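Local coordinates for cytoplasmic protein (Cryptococcus neoformans var. grubii serotype A, PDB 7LPQ) that probably hydrolyses steryl beta-glucosides as a family 5 glycoside hydrolase, and here holds a hydroxymethyl-pyrrolidine ligand in its pocket, at residues Q53-R58 with N584-D589; H143-S148 with M197-N202. One frame throughout, in Å; residues are numbered along the deposited sequence.

Contact 1 (Q53-R58 with N584-D589); sequences QPSHIR and NWNGED. With YAJ (~{N}-[(3~{R},5~{S})-5-(hydroxymethyl)-1-methyl-pyrrolidin-3-yl]-2-(3-oxidanylidene-4~{H}-1,4-benzoxazin-6-yl)ethanamide), chain E.
Ser55 is the residue through which 53-58 grips 584-589, and its hydroxyl marks the tight part of the contact. OG accepts the backbone N-H of Asn586, with Ser55 OG and Asn586 N 2.9 Å apart and an N-H...O angle of 163°. A chi1 of 67° tucks this hydroxyl between the backbone N and carbonyl carbon of its own residue, from where it also meets Trp585 CA at 3.4 Å. His180 ND1 is a second hydrogen-bond partner of the same OG. The amide of the same serine gives a further bond, Ser55 N to Asn584 O, straight at 170° but weak at 3.3 Å.

Distances lengthen on the looser side: Pro54 CB meets Asn584 CB at 4.0 Å, and Asn584 OD1 lies near the plane of the His56 imidazole at its edge, 4.2 Å from CE1. All of 53-58 is partly exposed, whereas Asn584 and Trp585 are buried. The amide nitrogen of Asn584 bonds to Asp576 O.

The type I' turn Trp585-Glu588 leads to the ligand. Glu588 OE2 receives the pyrrolidine N02 and OE1 the hydroxyl O23, each at 2.6 Å; one carboxylate thus fixes the hydroxymethyl-pyrrolidine end, and Glu271 is a further hydrogen-bond partner of the ligand.

In the fold, the contact joins two loops that follow the parallel-paired strands 35-43 and 567-570 of this family's TIM barrel; the first loop leads into helix 61-66, and Lys462, just beyond helix 456-461, bonds to Gly587 O.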
ATOM      1  N   GLN A  53      16.781  10.391  -7.924  1.00 28.41           N
ATOM      2  CA  GLN A  53      16.970   9.001  -8.337  1.00 28.72           C
ATOM      3  C   GLN A  53      15.620   8.352  -8.639  1.00 26.61           C
ATOM      4  O   GLN A  53      15.227   7.367  -7.997  1.00 25.13           O
ATOM      5  CB  GLN A  53      17.723   8.211  -7.271  1.00 30.29           C
ATOM      6  CG  GLN A  53      19.133   8.724  -6.997  1.00 34.15           C
ATOM      7  CD  GLN A  53      20.061   8.599  -8.198  1.00 36.23           C
ATOM      8  OE1 GLN A  53      19.800   7.833  -9.131  1.00 36.49           O
ATOM      9  NE2 GLN A  53      21.156   9.355  -8.174  1.00 36.92           N
ATOM     10  N   PRO A  54      14.878   8.884  -9.605  1.00 26.12           N
ATOM     11  CA  PRO A  54      13.649   8.210 -10.030  1.00 26.29           C
ATOM     12  C   PRO A  54      13.962   6.857 -10.658  1.00 27.15           C
ATOM     13  O   PRO A  54      15.100   6.555 -11.023  1.00 28.37           O
ATOM     14  CB  PRO A  54      13.043   9.184 -11.050  1.00 25.25           C
ATOM     15  CG  PRO A  54      14.201   9.962 -11.570  1.00 24.49           C
ATOM     16  CD  PRO A  54      15.175  10.076 -10.427  1.00 25.53           C
ATOM     17  N   SER A  55      12.920   6.038 -10.786  1.00 23.36           N
ATOM     18  CA  SER A  55      13.122   4.648 -11.173  1.00 21.34           C
ATOM     19  C   SER A  55      13.758   4.516 -12.554  1.00 20.72           C
ATOM     20  O   SER A  55      14.456   3.530 -12.823  1.00 18.65           O
ATOM     21  CB  SER A  55      11.789   3.905 -11.136  1.00 21.18           C
ATOM     22  OG  SER A  55      10.919   4.396 -12.144  1.00 21.78           O
ATOM     23  N   HIS A  56      13.546   5.490 -13.431  1.00 25.16           N
ATOM     24  CA  HIS A  56      13.970   5.378 -14.817  1.00 28.05           C
ATOM     25  C   HIS A  56      15.369   5.919 -15.073  1.00 29.91           C
ATOM     26  O   HIS A  56      15.842   5.849 -16.214  1.00 30.84           O
ATOM     27  CB  HIS A  56      12.978   6.103 -15.728  1.00 28.08           C
ATOM     28  CG  HIS A  56      12.888   7.571 -15.470  1.00 28.23           C
ATOM     29  ND1 HIS A  56      12.166   8.099 -14.422  1.00 28.80           N
ATOM     30  CD2 HIS A  56      13.421   8.627 -16.129  1.00 28.95           C
ATOM     31  CE1 HIS A  56      12.260   9.419 -14.443  1.00 28.96           C
ATOM     32  NE2 HIS A  56      13.020   9.765 -15.468  1.00 29.26           N
ATOM     33  N   ILE A  57      16.045   6.443 -14.059  1.00 30.62           N
ATOM     34  CA  ILE A  57      17.385   7.004 -14.213  1.00 31.38           C
ATOM     35  C   ILE A  57      18.399   6.008 -13.650  1.00 29.78           C
ATOM     36  O   ILE A  57      18.301   5.591 -12.490  1.00 28.02           O
ATOM     37  CB  ILE A  57      17.508   8.370 -13.523  1.00 33.32           C
ATOM     38  CG1 ILE A  57      16.672   9.418 -14.260  1.00 35.06           C
ATOM     39  CG2 ILE A  57      18.965   8.787 -13.439  1.00 33.65           C
ATOM     40  CD1 ILE A  57      17.171   9.746 -15.658  1.00 36.36           C
ATOM     41  N   ARG A  58      19.377   5.624 -14.473  1.00 30.29           N
ATOM     42  CA  ARG A  58      20.432   4.728 -14.022  1.00 30.76           C
ATOM     43  C   ARG A  58      21.653   5.473 -13.508  1.00 30.17           C
ATOM     44  O   ARG A  58      22.393   4.934 -12.678  1.00 28.80           O
ATOM     45  CB  ARG A  58      20.866   3.792 -15.153  1.00 32.42           C
ATOM     46  CG  ARG A  58      21.836   2.703 -14.699  1.00 34.22           C
ATOM     47  CD  ARG A  58      22.290   1.827 -15.862  1.00 37.11           C
ATOM     48  NE  ARG A  58      22.961   0.618 -15.389  1.00 39.03           N
ATOM     49  CZ  ARG A  58      24.258   0.544 -15.090  1.00 40.31           C
ATOM     50  NH1 ARG A  58      25.032   1.612 -15.215  1.00 41.13           N
ATOM     51  NH2 ARG A  58      24.779  -0.603 -14.668  1.00 40.24           N
ATOM     52  N   ASN A 584       6.961   8.582 -11.198  1.00 23.57           N
ATOM     53  CA  ASN A 584       8.413   8.394 -11.179  1.00 25.02           C
ATOM     54  C   ASN A 584       8.803   7.070 -10.531  1.00 25.18           C
ATOM     55  O   ASN A 584       9.846   6.965  -9.882  1.00 24.94           O
ATOM     56  CB  ASN A 584       9.102   9.566 -10.474  1.00 24.74           C
ATOM     57  CG  ASN A 584       8.748  10.907 -11.104  1.00 25.33           C
ATOM     58  OD1 ASN A 584       9.084  11.169 -12.256  1.00 25.12           O
ATOM     59  ND2 ASN A 584       8.051  11.754 -10.352  1.00 25.59           N
ATOM     60  N   TRP A 585       7.978   6.042 -10.715  1.00 26.40           N
ATOM     61  CA  TRP A 585       8.246   4.732 -10.124  1.00 26.64           C
ATOM     62  C   TRP A 585       7.598   3.655 -10.999  1.00 25.77           C
ATOM     63  O   TRP A 585       6.381   3.450 -10.944  1.00 23.81           O
ATOM     64  CB  TRP A 585       7.728   4.672  -8.693  1.00 25.71           C
ATOM     65  CG  TRP A 585       8.146   3.444  -7.961  1.00 25.09           C
ATOM     66  CD1 TRP A 585       9.338   3.231  -7.349  1.00 25.67           C
ATOM     67  CD2 TRP A 585       7.367   2.259  -7.753  1.00 25.14           C
ATOM     68  NE1 TRP A 585       9.360   1.981  -6.772  1.00 26.06           N
ATOM     69  CE2 TRP A 585       8.158   1.365  -7.008  1.00 25.30           C
ATOM     70  CE3 TRP A 585       6.080   1.867  -8.127  1.00 25.85           C
ATOM     71  CZ2 TRP A 585       7.704   0.106  -6.628  1.00 24.33           C
ATOM     72  CZ3 TRP A 585       5.634   0.614  -7.754  1.00 25.45           C
ATOM     73  CH2 TRP A 585       6.443  -0.250  -7.013  1.00 24.72           C
ATOM     74  N   ASN A 586       8.430   2.969 -11.781  1.00 25.07           N
ATOM     75  CA  ASN A 586       8.040   1.775 -12.526  1.00 25.09           C
ATOM     76  C   ASN A 586       6.868   2.030 -13.466  1.00 26.96           C
ATOM     77  O   ASN A 586       6.114   1.111 -13.799  1.00 26.20           O
ATOM     78  CB  ASN A 586       7.724   0.622 -11.568  1.00 24.00           C
ATOM     79  CG  ASN A 586       8.967   0.083 -10.880  1.00 22.30           C
ATOM     80  OD1 ASN A 586      10.082   0.265 -11.367  1.00 21.90           O
ATOM     81  ND2 ASN A 586       8.781  -0.579  -9.739  1.00 20.97           N
ATOM     82  N   GLY A 587       6.717   3.272 -13.922  1.00 30.93           N
ATOM     83  CA  GLY A 587       5.648   3.598 -14.837  1.00 30.72           C
ATOM     84  C   GLY A 587       4.273   3.681 -14.219  1.00 30.59           C
ATOM     85  O   GLY A 587       3.282   3.773 -14.958  1.00 29.26           O
ATOM     86  N   GLU A 588       4.173   3.630 -12.892  1.00 26.02           N
ATOM     87  CA  GLU A 588       2.884   3.796 -12.237  1.00 24.29           C
ATOM     88  C   GLU A 588       2.500   5.267 -12.234  1.00 22.52           C
ATOM     89  O   GLU A 588       3.353   6.147 -12.107  1.00 22.10           O
ATOM     90  CB  GLU A 588       2.925   3.264 -10.812  1.00 24.26           C
ATOM     91  CG  GLU A 588       2.678   1.782 -10.686  1.00 23.75           C
ATOM     92  CD  GLU A 588       2.405   1.361  -9.250  1.00 25.74           C
ATOM     93  OE1 GLU A 588       2.332   2.250  -8.370  1.00 26.23           O
ATOM     94  OE2 GLU A 588       2.259   0.140  -9.001  1.00 26.26           O
ATOM     95  N   ASP A 589       1.204   5.532 -12.393  1.00 24.36           N
ATOM     96  CA  ASP A 589       0.678   6.901 -12.423  1.00 24.59           C
ATOM     97  C   ASP A 589      -0.681   6.871 -11.725  1.00 23.04           C
ATOM     98  O   ASP A 589      -1.722   6.737 -12.377  1.00 22.33           O
ATOM     99  CB  ASP A 589       0.574   7.423 -13.847  1.00 25.57           C
ATOM    100  CG  ASP A 589       0.343   8.921 -13.901  1.00 26.84           C
ATOM    101  OD1 ASP A 589       0.036   9.511 -12.842  1.00 27.42           O
ATOM    102  OD2 ASP A 589       0.465   9.506 -14.995  1.00 26.56           O
TER
HETATM  103  C10 YAJ E 901      -3.561  -5.497  -3.915  1.00 33.74           C
HETATM  104  C13 YAJ E 901      -4.672  -6.671  -6.229  1.00 36.26           C
HETATM  105  C20 YAJ E 901       1.492  -1.230  -5.471  1.00 30.27           C
HETATM  106  C21 YAJ E 901       0.781   0.037  -5.693  1.00 30.39           C
HETATM  107  C22 YAJ E 901       1.550   1.299  -5.345  1.00 28.46           C
HETATM  108  C01 YAJ E 901      -0.625   0.965  -7.402  1.00 33.17           C
HETATM  109  C03 YAJ E 901      -0.137  -1.373  -7.258  1.00 32.19           C
HETATM  110  C04 YAJ E 901       0.750  -2.308  -6.313  1.00 32.44           C
HETATM  111  C06 YAJ E 901      -0.525  -4.449  -5.833  1.00 33.02           C
HETATM  112  C08 YAJ E 901      -1.156  -5.508  -4.907  1.00 32.77           C
HETATM  113  C09 YAJ E 901      -2.685  -5.800  -4.976  1.00 33.57           C
HETATM  114  C11 YAJ E 901      -4.946  -5.770  -3.995  1.00 34.57           C
HETATM  115  C12 YAJ E 901      -5.533  -6.360  -5.143  1.00 36.49           C
HETATM  116  C14 YAJ E 901      -3.276  -6.391  -6.118  1.00 33.87           C
HETATM  117  C16 YAJ E 901      -6.619  -7.482  -7.542  1.00 39.98           C
HETATM  118  C18 YAJ E 901      -7.504  -6.939  -6.523  1.00 40.37           C
HETATM  119  N02 YAJ E 901       0.462  -0.043  -7.152  1.00 32.23           N
HETATM  120  N05 YAJ E 901       0.115  -3.324  -5.458  1.00 33.08           N
HETATM  121  N15 YAJ E 901      -5.261  -7.286  -7.400  1.00 38.18           N
HETATM  122  O07 YAJ E 901      -0.594  -4.656  -7.055  1.00 33.64           O
HETATM  123  O17 YAJ E 901      -7.091  -7.990  -8.570  1.00 42.06           O
HETATM  124  O19 YAJ E 901      -6.863  -6.633  -5.211  1.00 39.20           O
HETATM  125  O23 YAJ E 901       2.824   1.297  -5.976  1.00 28.21           O

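Contact 2 (H143-S148 with M197-N202); sequences HQDVWS and MIWGTN. With YAJ (~{N}-[(3~{R},5~{S})-5-(hydroxymethyl)-1-methyl-pyrrolidin-3-yl]-2-(3-oxidanylidene-4~{H}-1,4-benzoxazin-6-yl)ethanamide), chain E.
A chi1 of 70° folds the indole of Trp199 over its own backbone, between N and the carbonyl carbon, and carries its six-membered ring to Asp145; Asp145, with chi1 at -68°, has CG beside its backbone N and opposite the carbonyl carbon, which brings the carboxylate to meet it. Asp145 OD1 comes to 3.4 Å from Trp199 CH2, with carboxylate and ring planes 86° apart, almost perpendicular. The other oxygen, OD2, is hydrogen-bonded to Ser154 OG and takes a weak bond from His143 NE2.

Next to this pair Val146 supplies apolar packing. Its CG1 lies 3.5 Å from Asn202 CB and 4.1 Å from Trp199 CE3, near the plane of the indole at its edge. No hydrogen bond crosses between the segments; they meet by packing, including Val146 CG1 against the backbone O of Trp199. The amide oxygen of Asn202 bonds to Tyr178 N.

Elsewhere on its rim, Trp199 CZ2 is 3.6 Å from ligand C04, so the rim of the indole, not a face, borders the pyrrolidine.

The contact links the loop after TIM-barrel strand 137-143, paired in parallel with strands 98-104 and 263-267, to the 3-10 segment preceding helix 206-221, whose Asn208 touches both Trp147 and Asn202.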
ATOM      1  N   HIS A 143       7.374   0.683   4.208  1.00 21.55           N
ATOM      2  CA  HIS A 143       7.009   0.379   2.837  1.00 23.94           C
ATOM      3  C   HIS A 143       8.142  -0.298   2.076  1.00 23.07           C
ATOM      4  O   HIS A 143       9.313   0.064   2.220  1.00 23.78           O
ATOM      5  CB  HIS A 143       6.596   1.655   2.088  1.00 25.66           C
ATOM      6  CG  HIS A 143       5.772   1.385   0.870  1.00 27.11           C
ATOM      7  ND1 HIS A 143       4.394   1.444   0.879  1.00 27.33           N
ATOM      8  CD2 HIS A 143       6.125   1.030  -0.388  1.00 27.13           C
ATOM      9  CE1 HIS A 143       3.936   1.140  -0.321  1.00 27.76           C
ATOM     10  NE2 HIS A 143       4.966   0.881  -1.108  1.00 27.21           N
ATOM     11  N   GLN A 144       7.768  -1.266   1.247  1.00 21.76           N
ATOM     12  CA  GLN A 144       8.684  -1.906   0.315  1.00 21.90           C
ATOM     13  C   GLN A 144       7.890  -2.398  -0.885  1.00 21.68           C
ATOM     14  O   GLN A 144       6.666  -2.535  -0.827  1.00 20.57           O
ATOM     15  CB  GLN A 144       9.436  -3.077   0.960  1.00 20.74           C
ATOM     16  CG  GLN A 144       8.574  -4.282   1.270  1.00 20.41           C
ATOM     17  CD  GLN A 144       8.382  -5.192   0.057  1.00 21.73           C
ATOM     18  OE1 GLN A 144       9.252  -5.283  -0.818  1.00 21.43           O
ATOM     19  NE2 GLN A 144       7.240  -5.872   0.008  1.00 21.03           N
ATOM     20  N   ASP A 145       8.609  -2.648  -1.979  1.00 22.01           N
ATOM     21  CA  ASP A 145       8.065  -3.275  -3.173  1.00 22.22           C
ATOM     22  C   ASP A 145       9.129  -4.211  -3.722  1.00 20.81           C
ATOM     23  O   ASP A 145      10.278  -3.793  -3.913  1.00 18.34           O
ATOM     24  CB  ASP A 145       7.673  -2.246  -4.237  1.00 23.92           C
ATOM     25  CG  ASP A 145       6.491  -1.408  -3.824  1.00 24.08           C
ATOM     26  OD1 ASP A 145       5.342  -1.901  -3.919  1.00 24.19           O
ATOM     27  OD2 ASP A 145       6.707  -0.255  -3.409  1.00 23.71           O
ATOM     28  N   VAL A 146       8.742  -5.465  -3.990  1.00 21.20           N
ATOM     29  CA  VAL A 146       9.659  -6.516  -4.431  1.00 19.62           C
ATOM     30  C   VAL A 146      10.997  -6.348  -3.726  1.00 19.44           C
ATOM     31  O   VAL A 146      12.053  -6.286  -4.364  1.00 17.65           O
ATOM     32  CB  VAL A 146       9.810  -6.513  -5.963  1.00 18.27           C
ATOM     33  CG1 VAL A 146       8.501  -6.984  -6.606  1.00 18.84           C
ATOM     34  CG2 VAL A 146      10.187  -5.147  -6.491  1.00 18.05           C
ATOM     35  N   TRP A 147      10.933  -6.228  -2.400  1.00 21.24           N
ATOM     36  CA  TRP A 147      12.062  -6.171  -1.481  1.00 20.18           C
ATOM     37  C   TRP A 147      12.796  -4.833  -1.456  1.00 19.60           C
ATOM     38  O   TRP A 147      13.017  -4.271  -0.371  1.00 17.68           O
ATOM     39  CB  TRP A 147      13.088  -7.265  -1.780  1.00 19.62           C
ATOM     40  CG  TRP A 147      14.216  -7.212  -0.791  1.00 19.63           C
ATOM     41  CD1 TRP A 147      15.486  -6.776  -1.013  1.00 19.93           C
ATOM     42  CD2 TRP A 147      14.154  -7.577   0.597  1.00 18.57           C
ATOM     43  NE1 TRP A 147      16.225  -6.854   0.147  1.00 19.45           N
ATOM     44  CE2 TRP A 147      15.428  -7.343   1.149  1.00 18.81           C
ATOM     45  CE3 TRP A 147      13.145  -8.080   1.421  1.00 17.46           C
ATOM     46  CZ2 TRP A 147      15.724  -7.601   2.485  1.00 17.91           C
ATOM     47  CZ3 TRP A 147      13.438  -8.338   2.749  1.00 17.65           C
ATOM     48  CH2 TRP A 147      14.718  -8.099   3.268  1.00 17.85           C
ATOM     49  N   SER A 148      13.201  -4.324  -2.618  1.00 18.70           N
ATOM     50  CA  SER A 148      13.980  -3.095  -2.625  1.00 19.94           C
ATOM     51  C   SER A 148      13.989  -2.467  -4.009  1.00 19.71           C
ATOM     52  O   SER A 148      13.639  -3.097  -5.004  1.00 18.58           O
ATOM     53  CB  SER A 148      15.421  -3.366  -2.167  1.00 20.36           C
ATOM     54  OG  SER A 148      16.124  -4.115  -3.151  1.00 19.84           O
ATOM     55  N   MET A 197       3.108  -2.471 -15.593  1.00 18.90           N
ATOM     56  CA  MET A 197       2.898  -3.240 -14.370  0.67 24.55           C
ATOM     57  C   MET A 197       3.641  -4.569 -14.395  1.00 18.62           C
ATOM     58  O   MET A 197       3.210  -5.548 -13.780  1.00 22.01           O
ATOM     59  CB  MET A 197       1.408  -3.464 -14.122  0.67 18.90           C
ATOM     60  CG  MET A 197       0.610  -2.169 -13.902  0.67 23.95           C
ATOM     61  SD  MET A 197       1.266  -1.141 -12.557  0.67 20.18           S
ATOM     62  CE  MET A 197       0.918  -2.204 -11.155  0.67 20.14           C
ATOM     63  N   ILE A 198       4.777  -4.619 -15.087  1.00 19.79           N
ATOM     64  CA  ILE A 198       5.584  -5.826 -15.027  1.00 20.59           C
ATOM     65  C   ILE A 198       6.401  -5.897 -13.737  1.00 20.98           C
ATOM     66  O   ILE A 198       6.794  -6.993 -13.315  1.00 20.54           O
ATOM     67  CB  ILE A 198       6.519  -5.924 -16.243  1.00 22.79           C
ATOM     68  CG1 ILE A 198       7.097  -7.339 -16.340  1.00 24.59           C
ATOM     69  CG2 ILE A 198       7.642  -4.892 -16.147  1.00 22.04           C
ATOM     70  CD1 ILE A 198       7.700  -7.667 -17.691  1.00 25.97           C
ATOM     71  N   TRP A 199       6.659  -4.756 -13.088  1.00 21.95           N
ATOM     72  CA  TRP A 199       7.524  -4.760 -11.911  1.00 21.87           C
ATOM     73  C   TRP A 199       7.039  -5.740 -10.850  1.00 21.68           C
ATOM     74  O   TRP A 199       7.852  -6.324 -10.119  1.00 21.75           O
ATOM     75  CB  TRP A 199       7.617  -3.348 -11.330  1.00 22.71           C
ATOM     76  CG  TRP A 199       6.364  -2.859 -10.678  1.00 23.77           C
ATOM     77  CD1 TRP A 199       5.423  -2.049 -11.228  1.00 24.83           C
ATOM     78  CD2 TRP A 199       5.919  -3.143  -9.344  1.00 24.85           C
ATOM     79  NE1 TRP A 199       4.413  -1.809 -10.323  1.00 24.74           N
ATOM     80  CE2 TRP A 199       4.697  -2.470  -9.159  1.00 24.64           C
ATOM     81  CE3 TRP A 199       6.442  -3.893  -8.285  1.00 26.16           C
ATOM     82  CZ2 TRP A 199       3.985  -2.530  -7.967  1.00 25.62           C
ATOM     83  CZ3 TRP A 199       5.730  -3.950  -7.099  1.00 26.74           C
ATOM     84  CH2 TRP A 199       4.516  -3.271  -6.951  1.00 26.43           C
ATOM     85  N   GLY A 200       5.727  -5.929 -10.744  1.00 19.27           N
ATOM     86  CA  GLY A 200       5.194  -6.836  -9.745  1.00 19.24           C
ATOM     87  C   GLY A 200       5.647  -8.265  -9.931  1.00 19.53           C
ATOM     88  O   GLY A 200       5.782  -9.004  -8.954  1.00 19.98           O
ATOM     89  N   THR A 201       5.903  -8.677 -11.178  1.00 22.97           N
ATOM     90  CA  THR A 201       6.366 -10.040 -11.409  1.00 22.93           C
ATOM     91  C   THR A 201       7.739 -10.299 -10.803  1.00 22.23           C
ATOM     92  O   THR A 201       8.153 -11.462 -10.728  1.00 21.40           O
ATOM     93  CB  THR A 201       6.404 -10.361 -12.910  1.00 23.70           C
ATOM     94  OG1 THR A 201       7.407  -9.564 -13.561  1.00 23.39           O
ATOM     95  CG2 THR A 201       5.041 -10.113 -13.541  1.00 23.48           C
ATOM     96  N   ASN A 202       8.454  -9.260 -10.360  1.00 22.03           N
ATOM     97  CA  ASN A 202       9.731  -9.496  -9.686  1.00 21.33           C
ATOM     98  C   ASN A 202       9.561 -10.410  -8.480  1.00 19.41           C
ATOM     99  O   ASN A 202      10.503 -11.105  -8.094  1.00 19.39           O
ATOM    100  CB  ASN A 202      10.369  -8.168  -9.269  1.00 21.51           C
ATOM    101  CG  ASN A 202      11.211  -7.554 -10.375  1.00 22.95           C
ATOM    102  OD1 ASN A 202      12.007  -8.244 -11.017  1.00 24.73           O
ATOM    103  ND2 ASN A 202      11.038  -6.253 -10.612  1.00 22.22           N
TER
HETATM  104  C10 YAJ E 901      -3.561  -5.497  -3.915  1.00 33.74           C
HETATM  105  C13 YAJ E 901      -4.672  -6.671  -6.229  1.00 36.26           C
HETATM  106  C20 YAJ E 901       1.492  -1.230  -5.471  1.00 30.27           C
HETATM  107  C21 YAJ E 901       0.781   0.037  -5.693  1.00 30.39           C
HETATM  108  C22 YAJ E 901       1.550   1.299  -5.345  1.00 28.46           C
HETATM  109  C01 YAJ E 901      -0.625   0.965  -7.402  1.00 33.17           C
HETATM  110  C03 YAJ E 901      -0.137  -1.373  -7.258  1.00 32.19           C
HETATM  111  C04 YAJ E 901       0.750  -2.308  -6.313  1.00 32.44           C
HETATM  112  C06 YAJ E 901      -0.525  -4.449  -5.833  1.00 33.02           C
HETATM  113  C08 YAJ E 901      -1.156  -5.508  -4.907  1.00 32.77           C
HETATM  114  C09 YAJ E 901      -2.685  -5.800  -4.976  1.00 33.57           C
HETATM  115  C11 YAJ E 901      -4.946  -5.770  -3.995  1.00 34.57           C
HETATM  116  C12 YAJ E 901      -5.533  -6.360  -5.143  1.00 36.49           C
HETATM  117  C14 YAJ E 901      -3.276  -6.391  -6.118  1.00 33.87           C
HETATM  118  C16 YAJ E 901      -6.619  -7.482  -7.542  1.00 39.98           C
HETATM  119  C18 YAJ E 901      -7.504  -6.939  -6.523  1.00 40.37           C
HETATM  120  N02 YAJ E 901       0.462  -0.043  -7.152  1.00 32.23           N
HETATM  121  N05 YAJ E 901       0.115  -3.324  -5.458  1.00 33.08           N
HETATM  122  N15 YAJ E 901      -5.261  -7.286  -7.400  1.00 38.18           N
HETATM  123  O07 YAJ E 901      -0.594  -4.656  -7.055  1.00 33.64           O
HETATM  124  O17 YAJ E 901      -7.091  -7.990  -8.570  1.00 42.06           O
HETATM  125  O19 YAJ E 901      -6.863  -6.633  -5.211  1.00 39.20           O
HETATM  126  O23 YAJ E 901       2.824   1.297  -5.976  1.00 28.21           O

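How the contacts relate
Contact 2 is the more deeply buried: four of its five touching residues are buried, against three of six in contact 1, and its centre lies about 12 Å from the chain centre, against about 17 Å. They join different loops: after strands 35-43 and 567-570 in contact 1, after strand 137-143 and before helix 206-221 in contact 2. The chemistry differs too: serine-centred hydrogen bonds in contact 1, van der Waals packing in contact 2. Their centres lie about 12 Å apart and both touch the ligand; Trp585 CZ2 packs on Asp145 CB, the Trp585 and Trp199 rings meet edge-to-face, and Glu588 OE2 probably accepts a hydrogen bond from Trp199 NE1. Trp199 may thereby help to orient Glu588.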